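Local coordinates for putative ABC-transporter ATP-binding protein (Alicyclobacillus acidocaldarius, PDB 1Z47), which probably binds and hydrolyses ATP as the nucleotide-binding subunit of an ABC transporter thought to import sulfate, at residues 86-91 and 163-168. Sequence-based numbering, arbitrary orientation.
Sequences KRNVGL and RPQVLL
The Q165 side chain lies over one face of the N88 amide, the two chains crossing at about a right angle and the amide planes 48° apart. The P164 ring lies against the backbone of the neighbouring strand, its CB 3.4 Å from G90 N, close over a residue that has no side chain. N88 O accepts from two successive amides: V166 N at 2.8 Å, in the carbonyl plane, and Q165 N in a weaker, more bent bond. Beyond it the strands settle into parallel pairing, with G90 N bonding to V166 O at 2.6 Å and L168 N reaching G90 O almost straight, at 170°. On the face turned to I74, V89 and V166 lie side by side; V89 CG1, set beside its own backbone N (chi1 -55°), presses on V166 CB at 3.4 Å. L91 and L168 touch more loosely there through their CD1 atoms. An alanine in place of N88 would probably uncover one side of the Q165 amide, leaving it without its crossing partner and freer to turn. Strand 89-93 thus edges the core sheet beside 166-170, the parallel pairing of a P-loop NTPase fold as found in ABC ATPase domains.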
loop_
_atom_site.group_PDB
_atom_site.type_symbol
_atom_site.label_atom_id
_atom_site.label_comp_id
_atom_site.label_asym_id
_atom_site.label_seq_id
_atom_site.Cartn_x
_atom_site.Cartn_y
_atom_site.Cartn_z
ATOM N N LYS B 86 18.861 8.059 28.372
ATOM C CA LYS B 86 19.058 7.122 29.472
ATOM C C LYS B 86 18.481 5.726 29.238
ATOM O O LYS B 86 18.654 4.826 30.071
ATOM C CB LYS B 86 18.459 7.722 30.750
ATOM C CG LYS B 86 18.653 6.891 32.015
ATOM C CD LYS B 86 20.129 6.641 32.323
ATOM C CE LYS B 86 20.305 6.074 33.731
ATOM N NZ LYS B 86 19.908 7.064 34.788
ATOM N N ARG B 87 17.799 5.531 28.116
ATOM C CA ARG B 87 17.219 4.223 27.840
ATOM C C ARG B 87 18.044 3.472 26.809
ATOM O O ARG B 87 18.750 4.075 26.001
ATOM C CB ARG B 87 15.766 4.372 27.364
ATOM C CG ARG B 87 14.889 5.190 28.314
ATOM C CD ARG B 87 13.412 5.164 27.921
ATOM N NE ARG B 87 12.592 5.974 28.823
ATOM C CZ ARG B 87 11.260 5.988 28.825
ATOM N NH1 ARG B 87 10.579 5.230 27.971
ATOM N NH2 ARG B 87 10.606 6.755 29.690
ATOM N N ASN B 88 17.958 2.149 26.842
ATOM C CA ASN B 88 18.712 1.310 25.918
ATOM C C ASN B 88 17.919 1.147 24.617
ATOM O O ASN B 88 17.637 0.027 24.183
ATOM C CB ASN B 88 18.953 -0.054 26.568
ATOM C CG ASN B 88 20.343 -0.602 26.297
ATOM O OD1 ASN B 88 20.607 -1.176 25.241
ATOM N ND2 ASN B 88 21.245 -0.422 27.260
ATOM N N VAL B 89 17.582 2.268 23.990
ATOM C CA VAL B 89 16.786 2.239 22.765
ATOM C C VAL B 89 17.351 3.109 21.646
ATOM O O VAL B 89 17.870 4.194 21.894
ATOM C CB VAL B 89 15.355 2.712 23.054
ATOM C CG1 VAL B 89 14.748 1.884 24.177
ATOM C CG2 VAL B 89 15.367 4.181 23.429
ATOM N N GLY B 90 17.236 2.630 20.412
ATOM C CA GLY B 90 17.731 3.389 19.279
ATOM C C GLY B 90 16.568 3.874 18.432
ATOM O O GLY B 90 15.574 3.171 18.310
ATOM N N LEU B 91 16.696 5.058 17.841
ATOM C CA LEU B 91 15.628 5.625 17.022
ATOM C C LEU B 91 15.872 5.706 15.512
ATOM O O LEU B 91 16.913 6.178 15.057
ATOM C CB LEU B 91 15.303 7.025 17.528
ATOM C CG LEU B 91 14.602 7.200 18.878
ATOM C CD1 LEU B 91 14.967 6.096 19.844
ATOM C CD2 LEU B 91 14.976 8.564 19.429
ATOM N N ARG B 163 24.558 -0.503 19.890
ATOM C CA ARG B 163 24.027 -1.789 20.331
ATOM C C ARG B 163 22.793 -1.580 21.236
ATOM O O ARG B 163 22.741 -2.081 22.362
ATOM C CB ARG B 163 25.127 -2.548 21.094
ATOM C CG ARG B 163 24.977 -4.069 21.147
ATOM C CD ARG B 163 26.000 -4.769 20.247
ATOM N NE ARG B 163 27.298 -4.087 20.263
ATOM C CZ ARG B 163 28.372 -4.490 19.585
ATOM N NH1 ARG B 163 29.506 -3.801 19.651
ATOM N NH2 ARG B 163 28.316 -5.592 18.848
ATOM N N PRO B 164 21.784 -0.824 20.757
ATOM C CA PRO B 164 20.582 -0.586 21.576
ATOM C C PRO B 164 19.855 -1.867 21.933
ATOM O O PRO B 164 19.945 -2.866 21.220
ATOM C CB PRO B 164 19.716 0.314 20.684
ATOM C CG PRO B 164 20.735 1.046 19.858
ATOM C CD PRO B 164 21.732 -0.042 19.510
ATOM N N GLN B 165 19.125 -1.828 23.039
ATOM C CA GLN B 165 18.344 -2.978 23.492
ATOM C C GLN B 165 17.046 -3.003 22.673
ATOM O O GLN B 165 16.560 -4.067 22.257
ATOM C CB GLN B 165 17.947 -2.819 24.963
ATOM C CG GLN B 165 18.899 -3.370 26.012
ATOM C CD GLN B 165 18.277 -3.296 27.408
ATOM O OE1 GLN B 165 17.234 -3.904 27.668
ATOM N NE2 GLN B 165 18.912 -2.542 28.307
ATOM N N VAL B 166 16.492 -1.811 22.479
ATOM C CA VAL B 166 15.250 -1.642 21.736
ATOM C C VAL B 166 15.440 -0.743 20.515
ATOM O O VAL B 166 16.153 0.252 20.551
ATOM C CB VAL B 166 14.141 -1.053 22.643
ATOM C CG1 VAL B 166 12.827 -0.995 21.875
ATOM C CG2 VAL B 166 13.965 -1.924 23.908
ATOM N N LEU B 167 14.772 -1.120 19.431
ATOM C CA LEU B 167 14.825 -0.393 18.177
ATOM C C LEU B 167 13.388 0.108 17.893
ATOM O O LEU B 167 12.451 -0.701 17.854
ATOM C CB LEU B 167 15.304 -1.358 17.094
ATOM C CG LEU B 167 16.077 -0.837 15.882
ATOM C CD1 LEU B 167 17.325 -0.080 16.334
ATOM C CD2 LEU B 167 16.467 -2.025 15.002
ATOM N N LEU B 168 13.228 1.421 17.744
ATOM C CA LEU B 168 11.919 2.028 17.466
ATOM C C LEU B 168 11.815 2.684 16.079
ATOM O O LEU B 168 12.625 3.556 15.731
ATOM C CB LEU B 168 11.611 3.077 18.528
ATOM C CG LEU B 168 11.730 2.569 19.973
ATOM C CD1 LEU B 168 11.413 3.700 20.936
ATOM C CD2 LEU B 168 10.789 1.383 20.171
#